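PDB 3IF2: aminotransferase from Psychrobacter arcticus 273-4, which binds pyridoxal 5'-phosphate and probably transfers amino groups between amino acids and keto acids, perhaps as a valine-pyruvate transaminase. Local coordinates for residues 5-8 and 9-13; 62-66 and 67-71; 324-327 and 328-332; 379-382 and 383-387. One frame throughout, in Å; residues are numbered along the deposited sequence.

Interaction 1 (5-8 and 9-13); sequences SKFG and QKFTQ
Phe7 and Phe11, one turn apart on the short N-terminal helix 6-12, form an edge-to-face (T-shaped) aromatic pair with ring centroids 5.0 Å apart and planes at 60°. The edge of Phe11 points at the face of Phe7, where Phe11 CE2 comes within 3.5 Å of Phe7 CZ, above the ring and displaced toward its rim. The two rings reach each other through different first torsions: Phe7 carries CG anti to its backbone N (chi1 -180°), whereas Phe11 has CG anti to its carbonyl carbon (chi1 -56°) and leans back over the preceding turn. An alanine at Phe7 would remove the face that Phe11 CE2 rests on and is likely to open a gap beside Asn124 of the second subunit, which also packs on this ring. The helix is N-capped by Ser5, whose OG accepts from Gly8 N at 3.2 Å and is also hydrogen-bonded to Asn124 O of that subunit, so the cap sits at the dimer interface. Lys10 NZ turns off to Asp160 O and His162 O. Into the last turn, Gly8 O takes Phe11 N, Thr12 N and the hydroxyl Thr12 OG1, the last at 3.3 Å from above the carbonyl plane.

Interaction 2 (62-66 and 67-71); sequences DNDTG and KANSS
Asp62 holds Ser71 with both carboxylate oxygens, across a loop that doubles back through a type II beta turn from Asp64 to Lys67. Asp62 OD1 accepts from Ser71 N at 2.8 Å and Asp62 OD2 from Ser71 OG at 2.7 Å, each oxygen using its syn lone pair, so the two bonds fix the rotation of the carboxylate at the first residue of helix 71-77. The close-packed middle lies between Asn63 and Asn69. Asn69 OD1 receives Asp64 N on a lone pair in its amide plane (2.9 Å), and its other arm, ND2, reaches Asp64 OD2 from above the carboxylate plane at 3.2 Å. Asn69 CG lies between its backbone N and carbonyl carbon (chi1 70°), which brings the amide back toward the 62-66 arm. A leucine at Asn69 would probably leave Asp64 N and Asp64 OD2 without these mates and let the turn shift. At the tip Lys67 N closes the turn on Asp64 O (3.1 Å), but the side chains slacken: Asn63 ND2 bonds Lys67 O only weakly, and exposed Lys67 lies alongside Asp64 with NZ a long 3.8 Å from Asp64 OD2. Directed hydrogen bonds from short polar side chains, with the turn's backbone bond, appear to shape the loop more than this ion pair does.

Interaction 3 (324-327 and 328-332); sequences RIKQ and LSDNE. With GOL (glycerol), chain D.
Gln327 and Leu328 bury the most surface here, on the first turns of the long helix 324-351, and Lys326 with Asp330 adds an i to i+4 salt bridge. Gln327 O accepts Asn331 N at 2.9 Å, and Asn331 CB and CG lie against the same oxygen, while the Gln327 side chain runs outward, extended beyond CG. Leu328 is the buried counterpart: its N donates to Arg324 O at 2.8 Å, and its CB rests against that carbonyl oxygen. With CG anti to the backbone N (chi1 -179°), the isobutyl group packs on Val48 and Leu51 of helix 46-60. Lys326 also has CG anti to its N, and its chain stays extended until a bend at chi4 (-52°) turns NZ to Asp330 OD2 at 3.5 Å; the two side chains cross obliquely. The other oxygen, Asp330 OD1, has a weak hydrogen bond from Asn254 ND2. Near the buried face, Ser329 N and Ser329 OG reach Ile325 O from opposite faces of its carbonyl plane, which satisfies the hydroxyl within the helix itself. The helix widens to a pi-type turn at 329-332. A glycerol, probably from the crystallisation liquor, links Arg324 to Asn331 and Glu332, the last two only by weak bonds to its O3. Arg324 NH1 is paired with Glu54, tying the helix start to helix 46-60, while its other nitrogens face the glycerol. Glycerol O1 lies in the guanidinium plane, weakly bonded to Arg324 NE, and glycerol O2 accepts from Arg324 NH2 at 3.0 Å.

Interaction 4 (379-382 and 383-387); sequences TLDL and YERLK
Arg385 folds back one turn along helix 379-388 to form an i to i+4 salt bridge with Asp381, on the flank of an amphipathic helix. From its CB, 3.6 Å from Leu382 O, the chain leaves with CG anti to the carbonyl carbon (chi1 -71°). Arg385 CG and CD then pass Asp381 O, extended as far as NE. The tip begins at Arg385 NE, which donates to Asp381 OD1 at 3.3 Å along an almost straight N-H line of 179°. The oxygen lies in the guanidinium plane, yet the donor stands above the carboxylate plane, the two groups being turned 59° apart. Arg385 CZ and NH2 lie farther from the same oxygen, so the pairing is single-point rather than two-pronged. On the buried side Leu382 and Leu386 meet, Leu382 CG lying 3.8 Å from Leu386 CD1, and both pack on Val436 of helix 423-441. Tyr383, meanwhile, sends its ring to Leu20 and Leu24 of helix 16-29, and its OH bonds Asp23 OD2. The helix thus joins two other helices, with Leu380 and Tyr383 also touching Pro395 of strand 394-395. Leu380 O sits at the edge of the Tyr383 ring, in its plane, and the same oxygen accepts a weak bond from Glu384 N at 3.4 Å.

In the fold
From the N terminus, interaction 1 lies on helix 6-12, against the second subunit. Interaction 2 closes the loop between helices 46-60 and 71-77 and also touches that subunit, its nearest atoms about 33 Å from those of interaction 1. Interaction 3, at the start of helix 324-351, packs on helix 46-60, the helix that leads into interaction 2, and the two lie on the same side of the chain centre, about 29 Å apart between centres. Interaction 4, on helix 379-388, joins helices 16-29 and 423-441. All four are local and follow in series, so none nests in or crosses another. Interactions 1 and 3 lie on opposite sides of the chain's centre.

Interaction 1 (5-8 and 9-13)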
loop_
_atom_site.group_PDB
_atom_site.type_symbol
_atom_site.label_atom_id
_atom_site.label_comp_id
_atom_site.label_asym_id
_atom_site.label_seq_id
_atom_site.Cartn_x
_atom_site.Cartn_y
_atom_site.Cartn_z
ATOM N N SER A 5 0.865 16.114 13.242
ATOM C CA SER A 5 0.612 17.144 12.244
ATOM C C SER A 5 -0.894 17.229 12.000
ATOM O O SER A 5 -1.663 16.472 12.597
ATOM C CB SER A 5 1.322 16.789 10.936
ATOM O OG SER A 5 0.748 15.642 10.331
ATOM N N LYS A 6 -1.318 18.138 11.123
ATOM C CA LYS A 6 -2.741 18.270 10.798
ATOM C C LYS A 6 -3.183 17.031 10.040
ATOM O O LYS A 6 -4.224 16.451 10.363
ATOM C CB LYS A 6 -3.068 19.598 10.089
ATOM C CG LYS A 6 -2.851 20.813 11.046
ATOM C CD LYS A 6 -3.595 22.131 10.678
ATOM C CE LYS A 6 -3.154 22.749 9.346
ATOM N NZ LYS A 6 -3.595 24.192 9.242
ATOM N N PHE A 7 -2.365 16.602 9.076
ATOM C CA PHE A 7 -2.602 15.365 8.324
ATOM C C PHE A 7 -2.863 14.217 9.300
ATOM O O PHE A 7 -3.860 13.546 9.198
ATOM C CB PHE A 7 -1.389 15.040 7.433
ATOM C CG PHE A 7 -1.543 13.786 6.621
ATOM C CD1 PHE A 7 -2.289 13.791 5.443
ATOM C CD2 PHE A 7 -0.942 12.591 7.026
ATOM C CE1 PHE A 7 -2.437 12.607 4.678
ATOM C CE2 PHE A 7 -1.078 11.415 6.271
ATOM C CZ PHE A 7 -1.825 11.422 5.098
ATOM N N GLY A 8 -1.971 14.050 10.270
ATOM C CA GLY A 8 -2.107 13.039 11.311
ATOM C C GLY A 8 -3.372 13.161 12.140
ATOM O O GLY A 8 -4.041 12.158 12.389
ATOM N N GLN A 9 -3.704 14.387 12.553
ATOM C CA GLN A 9 -4.930 14.651 13.339
ATOM C C GLN A 9 -6.204 14.229 12.598
ATOM O O GLN A 9 -7.158 13.863 13.238
ATOM C CB GLN A 9 -4.993 16.109 13.847
ATOM C CG GLN A 9 -4.028 16.363 14.988
ATOM C CD GLN A 9 -3.832 17.845 15.370
ATOM O OE1 GLN A 9 -3.861 18.758 14.530
ATOM N NE2 GLN A 9 -3.573 18.069 16.654
ATOM N N LYS A 10 -6.201 14.257 11.267
ATOM C CA LYS A 10 -7.333 13.757 10.458
ATOM C C LYS A 10 -7.603 12.233 10.660
ATOM O O LYS A 10 -8.761 11.812 10.616
ATOM C CB LYS A 10 -7.111 14.094 8.969
ATOM C CG LYS A 10 -8.198 13.652 8.015
ATOM C CD LYS A 10 -8.009 14.259 6.629
ATOM C CE LYS A 10 -9.133 13.782 5.706
ATOM N NZ LYS A 10 -9.026 12.326 5.373
ATOM N N PHE A 11 -6.549 11.444 10.904
ATOM C CA PHE A 11 -6.646 9.995 11.152
ATOM C C PHE A 11 -6.730 9.610 12.645
ATOM O O PHE A 11 -7.061 8.469 12.949
ATOM C CB PHE A 11 -5.498 9.257 10.446
ATOM C CG PHE A 11 -5.435 9.541 8.973
ATOM C CD1 PHE A 11 -6.250 8.852 8.075
ATOM C CD2 PHE A 11 -4.614 10.531 8.489
ATOM C CE1 PHE A 11 -6.221 9.146 6.708
ATOM C CE2 PHE A 11 -4.586 10.840 7.131
ATOM C CZ PHE A 11 -5.386 10.141 6.237
ATOM N N THR A 12 -6.390 10.513 13.564
ATOM C CA THR A 12 -6.600 10.304 15.015
ATOM C C THR A 12 -8.051 10.653 15.377
ATOM O O THR A 12 -8.605 10.098 16.323
ATOM C CB THR A 12 -5.706 11.243 15.887
ATOM O OG1 THR A 12 -4.349 11.110 15.487
ATOM C CG2 THR A 12 -5.826 10.938 17.408
ATOM N N GLN A 13 -8.630 11.618 14.653
ATOM C CA GLN A 13 -9.982 12.145 14.907
ATOM C C GLN A 13 -11.062 11.069 14.752
ATOM O O GLN A 13 -11.306 10.619 13.622
ATOM C CB GLN A 13 -10.276 13.340 13.972
ATOM C CG GLN A 13 -11.692 13.937 14.079
ATOM C CD GLN A 13 -11.764 15.374 13.568
ATOM O OE1 GLN A 13 -11.106 16.269 14.117
ATOM N NE2 GLN A 13 -12.577 15.605 12.538
#

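Interaction 2 (62-66 and 67-71)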
loop_
_atom_site.group_PDB
_atom_site.type_symbol
_atom_site.label_atom_id
_atom_site.label_comp_id
_atom_site.label_asym_id
_atom_site.label_seq_id
_atom_site.Cartn_x
_atom_site.Cartn_y
_atom_site.Cartn_z
ATOM N N ASP A 62 7.329 -25.572 -10.276
ATOM C CA ASP A 62 7.944 -25.380 -11.632
ATOM C C ASP A 62 9.446 -24.972 -11.619
ATOM O O ASP A 62 9.970 -24.388 -12.591
ATOM C CB ASP A 62 7.116 -24.433 -12.518
ATOM C CG ASP A 62 7.106 -22.964 -12.035
ATOM O OD1 ASP A 62 7.748 -22.610 -11.002
ATOM O OD2 ASP A 62 6.419 -22.159 -12.715
ATOM N N ASN A 63 10.106 -25.268 -10.495
ATOM C CA ASN A 63 11.532 -25.078 -10.332
ATOM C C ASN A 63 12.270 -26.139 -11.139
ATOM O O ASN A 63 11.740 -27.241 -11.355
ATOM C CB ASN A 63 11.965 -25.182 -8.847
ATOM C CG ASN A 63 11.571 -26.528 -8.177
ATOM O OD1 ASN A 63 10.400 -26.803 -7.903
ATOM N ND2 ASN A 63 12.560 -27.345 -7.904
ATOM N N ASP A 64 13.491 -25.805 -11.577
ATOM C CA ASP A 64 14.362 -26.775 -12.262
ATOM C C ASP A 64 14.830 -27.772 -11.205
ATOM O O ASP A 64 14.823 -27.452 -10.014
ATOM C CB ASP A 64 15.513 -26.096 -13.007
ATOM C CG ASP A 64 15.024 -25.294 -14.223
ATOM O OD1 ASP A 64 14.188 -25.776 -15.015
ATOM O OD2 ASP A 64 15.487 -24.162 -14.409
ATOM N N THR A 65 15.163 -28.988 -11.639
ATOM C CA THR A 65 15.543 -30.072 -10.737
ATOM C C THR A 65 16.664 -29.680 -9.762
ATOM O O THR A 65 17.689 -29.114 -10.185
ATOM C CB THR A 65 15.944 -31.320 -11.524
ATOM O OG1 THR A 65 14.880 -31.649 -12.407
ATOM C CG2 THR A 65 16.245 -32.510 -10.604
ATOM N N GLY A 66 16.417 -29.948 -8.467
ATOM C CA GLY A 66 17.354 -29.647 -7.362
ATOM C C GLY A 66 17.596 -28.173 -7.022
ATOM O O GLY A 66 18.555 -27.855 -6.290
ATOM N N LYS A 67 16.729 -27.280 -7.531
ATOM C CA LYS A 67 16.842 -25.822 -7.360
ATOM C C LYS A 67 15.552 -25.234 -6.775
ATOM O O LYS A 67 14.485 -25.821 -6.900
ATOM C CB LYS A 67 17.187 -25.194 -8.712
ATOM C CG LYS A 67 18.592 -25.627 -9.237
ATOM C CD LYS A 67 18.812 -25.285 -10.715
ATOM C CE LYS A 67 18.873 -23.772 -10.993
ATOM N NZ LYS A 67 18.709 -23.490 -12.450
ATOM N N ALA A 68 15.658 -24.089 -6.102
ATOM C CA ALA A 68 14.489 -23.416 -5.524
ATOM C C ALA A 68 13.992 -22.248 -6.407
ATOM O O ALA A 68 13.154 -21.483 -5.941
ATOM C CB ALA A 68 14.780 -22.960 -4.080
ATOM N N ASN A 69 14.436 -22.155 -7.676
ATOM C CA ASN A 69 14.010 -21.093 -8.643
ATOM C C ASN A 69 12.565 -21.201 -9.240
ATOM O O ASN A 69 12.364 -20.928 -10.431
ATOM C CB ASN A 69 15.015 -21.003 -9.808
ATOM C CG ASN A 69 14.955 -22.234 -10.759
ATOM O OD1 ASN A 69 14.551 -23.336 -10.364
ATOM N ND2 ASN A 69 15.323 -22.028 -12.002
ATOM N N SER A 70 11.572 -21.580 -8.434
ATOM C CA SER A 70 10.176 -21.625 -8.880
ATOM C C SER A 70 9.567 -20.225 -9.081
ATOM O O SER A 70 10.102 -19.242 -8.589
ATOM C CB SER A 70 9.316 -22.416 -7.891
ATOM O OG SER A 70 9.452 -21.915 -6.581
ATOM N N SER A 71 8.454 -20.151 -9.811
ATOM C CA SER A 71 7.752 -18.867 -10.078
ATOM C C SER A 71 7.392 -18.138 -8.782
ATOM O O SER A 71 7.577 -16.936 -8.677
ATOM C CB SER A 71 6.474 -19.079 -10.920
ATOM O OG SER A 71 6.781 -19.507 -12.225
#

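Interaction 3 (324-327 and 328-332)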
loop_
_atom_site.group_PDB
_atom_site.type_symbol
_atom_site.label_atom_id
_atom_site.label_comp_id
_atom_site.label_asym_id
_atom_site.label_seq_id
_atom_site.Cartn_x
_atom_site.Cartn_y
_atom_site.Cartn_z
ATOM N N ARG A 324 -9.460 -18.824 -17.407
ATOM C CA ARG A 324 -10.109 -19.529 -16.288
ATOM C C ARG A 324 -10.628 -18.563 -15.232
ATOM O O ARG A 324 -11.549 -18.926 -14.514
ATOM C CB ARG A 324 -9.237 -20.629 -15.654
ATOM C CG ARG A 324 -9.066 -21.870 -16.532
ATOM C CD ARG A 324 -8.342 -22.997 -15.806
ATOM N NE ARG A 324 -9.247 -23.713 -14.892
ATOM C CZ ARG A 324 -8.915 -24.763 -14.121
ATOM N NH1 ARG A 324 -7.656 -25.248 -14.084
ATOM N NH2 ARG A 324 -9.862 -25.325 -13.350
ATOM N N ILE A 325 -10.052 -17.350 -15.144
ATOM C CA ILE A 325 -10.544 -16.298 -14.230
ATOM C C ILE A 325 -12.010 -15.926 -14.579
ATOM O O ILE A 325 -12.837 -15.760 -13.679
ATOM C CB ILE A 325 -9.563 -15.051 -14.168
ATOM C CG1 ILE A 325 -9.835 -14.195 -12.926
ATOM C CG2 ILE A 325 -9.595 -14.236 -15.452
ATOM C CD1 ILE A 325 -8.874 -13.001 -12.745
ATOM N N LYS A 326 -12.315 -15.869 -15.879
ATOM C CA LYS A 326 -13.657 -15.594 -16.397
ATOM C C LYS A 326 -14.617 -16.782 -16.148
ATOM O O LYS A 326 -15.763 -16.579 -15.718
ATOM C CB LYS A 326 -13.573 -15.263 -17.896
ATOM C CG LYS A 326 -14.786 -14.563 -18.465
ATOM C CD LYS A 326 -14.578 -14.154 -19.942
ATOM C CE LYS A 326 -15.675 -13.201 -20.454
ATOM N NZ LYS A 326 -17.050 -13.722 -20.211
ATOM N N GLN A 327 -14.145 -18.009 -16.389
ATOM C CA GLN A 327 -14.959 -19.222 -16.171
ATOM C C GLN A 327 -15.278 -19.420 -14.699
ATOM O O GLN A 327 -16.411 -19.771 -14.345
ATOM C CB GLN A 327 -14.296 -20.473 -16.723
ATOM C CG GLN A 327 -14.017 -20.416 -18.212
ATOM C CD GLN A 327 -13.448 -21.719 -18.724
ATOM O OE1 GLN A 327 -14.182 -22.721 -18.838
ATOM N NE2 GLN A 327 -12.129 -21.726 -19.037
ATOM N N LEU A 328 -14.287 -19.174 -13.853
ATOM C CA LEU A 328 -14.459 -19.199 -12.412
ATOM C C LEU A 328 -15.561 -18.186 -11.962
ATOM O O LEU A 328 -16.413 -18.498 -11.134
ATOM C CB LEU A 328 -13.133 -18.825 -11.756
ATOM C CG LEU A 328 -13.026 -18.804 -10.247
ATOM C CD1 LEU A 328 -13.187 -20.245 -9.778
ATOM C CD2 LEU A 328 -11.701 -18.198 -9.799
ATOM N N SER A 329 -15.522 -16.984 -12.522
ATOM C CA SER A 329 -16.486 -15.935 -12.203
ATOM C C SER A 329 -17.918 -16.278 -12.644
ATOM O O SER A 329 -18.862 -16.145 -11.869
ATOM C CB SER A 329 -16.063 -14.632 -12.884
ATOM O OG SER A 329 -14.811 -14.209 -12.402
ATOM N N ASP A 330 -18.046 -16.748 -13.873
ATOM C CA ASP A 330 -19.347 -17.069 -14.438
ATOM C C ASP A 330 -19.966 -18.341 -13.882
ATOM O O ASP A 330 -21.175 -18.357 -13.649
ATOM C CB ASP A 330 -19.271 -17.190 -15.971
ATOM C CG ASP A 330 -18.783 -15.913 -16.648
ATOM O OD1 ASP A 330 -18.890 -14.828 -16.062
ATOM O OD2 ASP A 330 -18.291 -15.998 -17.792
ATOM N N ASN A 331 -19.164 -19.385 -13.676
ATOM C CA ASN A 331 -19.690 -20.699 -13.232
ATOM C C ASN A 331 -19.836 -20.887 -11.726
ATOM O O ASN A 331 -20.739 -21.610 -11.299
ATOM C CB ASN A 331 -18.827 -21.863 -13.785
ATOM C CG ASN A 331 -18.772 -21.896 -15.320
ATOM O OD1 ASN A 331 -19.619 -21.317 -15.996
ATOM N ND2 ASN A 331 -17.780 -22.587 -15.864
ATOM N N GLU A 332 -18.973 -20.234 -10.932
ATOM C CA GLU A 332 -18.933 -20.458 -9.489
ATOM C C GLU A 332 -19.311 -19.229 -8.678
ATOM O O GLU A 332 -20.254 -19.296 -7.885
ATOM C CB GLU A 332 -17.545 -20.960 -9.078
ATOM C CG GLU A 332 -16.954 -22.107 -9.914
ATOM C CD GLU A 332 -17.754 -23.420 -9.874
ATOM O OE1 GLU A 332 -18.520 -23.674 -8.912
ATOM O OE2 GLU A 332 -17.589 -24.223 -10.827
HETATM C C1 GOL D . -12.791 -22.774 -13.377
HETATM O O1 GOL D . -12.546 -23.362 -14.645
HETATM C C2 GOL D . -13.357 -23.722 -12.302
HETATM O O2 GOL D . -12.381 -24.670 -11.882
HETATM C C3 GOL D . -14.672 -24.431 -12.709
HETATM O O3 GOL D . -15.588 -23.598 -13.421
#

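Interaction 4 (379-382 and 383-387)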
loop_
_atom_site.group_PDB
_atom_site.type_symbol
_atom_site.label_atom_id
_atom_site.label_comp_id
_atom_site.label_asym_id
_atom_site.label_seq_id
_atom_site.Cartn_x
_atom_site.Cartn_y
_atom_site.Cartn_z
ATOM N N THR A 379 -32.008 4.275 11.532
ATOM C CA THR A 379 -31.267 3.027 11.299
ATOM C C THR A 379 -29.952 2.970 12.093
ATOM O O THR A 379 -29.512 1.874 12.433
ATOM C CB THR A 379 -31.099 2.699 9.817
ATOM O OG1 THR A 379 -30.585 3.832 9.107
ATOM C CG2 THR A 379 -32.452 2.287 9.236
ATOM N N LEU A 380 -29.357 4.127 12.422
ATOM C CA LEU A 380 -28.200 4.168 13.348
ATOM C C LEU A 380 -28.597 3.646 14.740
ATOM O O LEU A 380 -27.778 3.034 15.423
ATOM C CB LEU A 380 -27.613 5.579 13.495
ATOM C CG LEU A 380 -26.388 5.735 14.450
ATOM C CD1 LEU A 380 -25.238 4.757 14.077
ATOM C CD2 LEU A 380 -25.891 7.188 14.528
ATOM N N ASP A 381 -29.846 3.912 15.134
ATOM C CA ASP A 381 -30.423 3.460 16.401
ATOM C C ASP A 381 -30.764 1.964 16.302
ATOM O O ASP A 381 -30.517 1.211 17.248
ATOM C CB ASP A 381 -31.668 4.293 16.737
ATOM C CG ASP A 381 -31.862 4.495 18.226
ATOM O OD1 ASP A 381 -31.766 3.506 19.004
ATOM O OD2 ASP A 381 -32.131 5.662 18.604
ATOM N N LEU A 382 -31.337 1.546 15.165
ATOM C CA LEU A 382 -31.595 0.124 14.884
ATOM C C LEU A 382 -30.290 -0.676 14.982
ATOM O O LEU A 382 -30.259 -1.711 15.616
ATOM C CB LEU A 382 -32.224 -0.076 13.496
ATOM C CG LEU A 382 -32.580 -1.494 13.032
ATOM C CD1 LEU A 382 -33.458 -2.148 14.071
ATOM C CD2 LEU A 382 -33.257 -1.479 11.648
ATOM N N TYR A 383 -29.227 -0.171 14.368
ATOM C CA TYR A 383 -27.888 -0.792 14.441
ATOM C C TYR A 383 -27.426 -1.058 15.883
ATOM O O TYR A 383 -26.916 -2.134 16.170
ATOM C CB TYR A 383 -26.854 0.052 13.678
ATOM C CG TYR A 383 -25.416 -0.194 14.064
ATOM C CD1 TYR A 383 -24.686 -1.244 13.500
ATOM C CD2 TYR A 383 -24.771 0.636 14.996
ATOM C CE1 TYR A 383 -23.341 -1.473 13.867
ATOM C CE2 TYR A 383 -23.432 0.416 15.369
ATOM C CZ TYR A 383 -22.734 -0.641 14.805
ATOM O OH TYR A 383 -21.440 -0.842 15.179
ATOM N N GLU A 384 -27.622 -0.078 16.770
ATOM C CA GLU A 384 -27.236 -0.198 18.190
ATOM C C GLU A 384 -28.044 -1.276 18.901
ATOM O O GLU A 384 -27.491 -2.044 19.685
ATOM C CB GLU A 384 -27.389 1.142 18.944
ATOM C CG GLU A 384 -26.471 2.285 18.467
ATOM C CD GLU A 384 -24.973 2.088 18.745
ATOM O OE1 GLU A 384 -24.620 1.357 19.701
ATOM O OE2 GLU A 384 -24.148 2.695 18.010
ATOM N N ARG A 385 -29.344 -1.324 18.626
ATOM C CA ARG A 385 -30.240 -2.320 19.244
ATOM C C ARG A 385 -29.924 -3.740 18.802
ATOM O O ARG A 385 -29.903 -4.650 19.634
ATOM C CB ARG A 385 -31.702 -2.000 18.956
ATOM C CG ARG A 385 -32.193 -0.777 19.706
ATOM C CD ARG A 385 -33.467 -0.259 19.089
ATOM N NE ARG A 385 -33.823 1.048 19.641
ATOM C CZ ARG A 385 -34.902 1.350 20.371
ATOM N NH1 ARG A 385 -35.864 0.457 20.650
ATOM N NH2 ARG A 385 -35.038 2.611 20.784
ATOM N N LEU A 386 -29.690 -3.912 17.499
ATOM C CA LEU A 386 -29.285 -5.207 16.927
ATOM C C LEU A 386 -27.908 -5.636 17.470
ATOM O O LEU A 386 -27.732 -6.811 17.817
ATOM C CB LEU A 386 -29.280 -5.163 15.392
ATOM C CG LEU A 386 -30.603 -4.907 14.673
ATOM C CD1 LEU A 386 -30.362 -4.607 13.204
ATOM C CD2 LEU A 386 -31.551 -6.077 14.845
ATOM N N LYS A 387 -26.960 -4.689 17.566
ATOM C CA LYS A 387 -25.596 -4.961 18.102
ATOM C C LYS A 387 -25.637 -5.511 19.534
ATOM O O LYS A 387 -24.880 -6.440 19.853
ATOM C CB LYS A 387 -24.688 -3.717 18.014
ATOM C CG LYS A 387 -23.253 -3.870 18.596
ATOM C CD LYS A 387 -22.267 -2.780 18.103
ATOM C CE LYS A 387 -22.736 -1.349 18.424
ATOM N NZ LYS A 387 -22.811 -1.004 19.877
#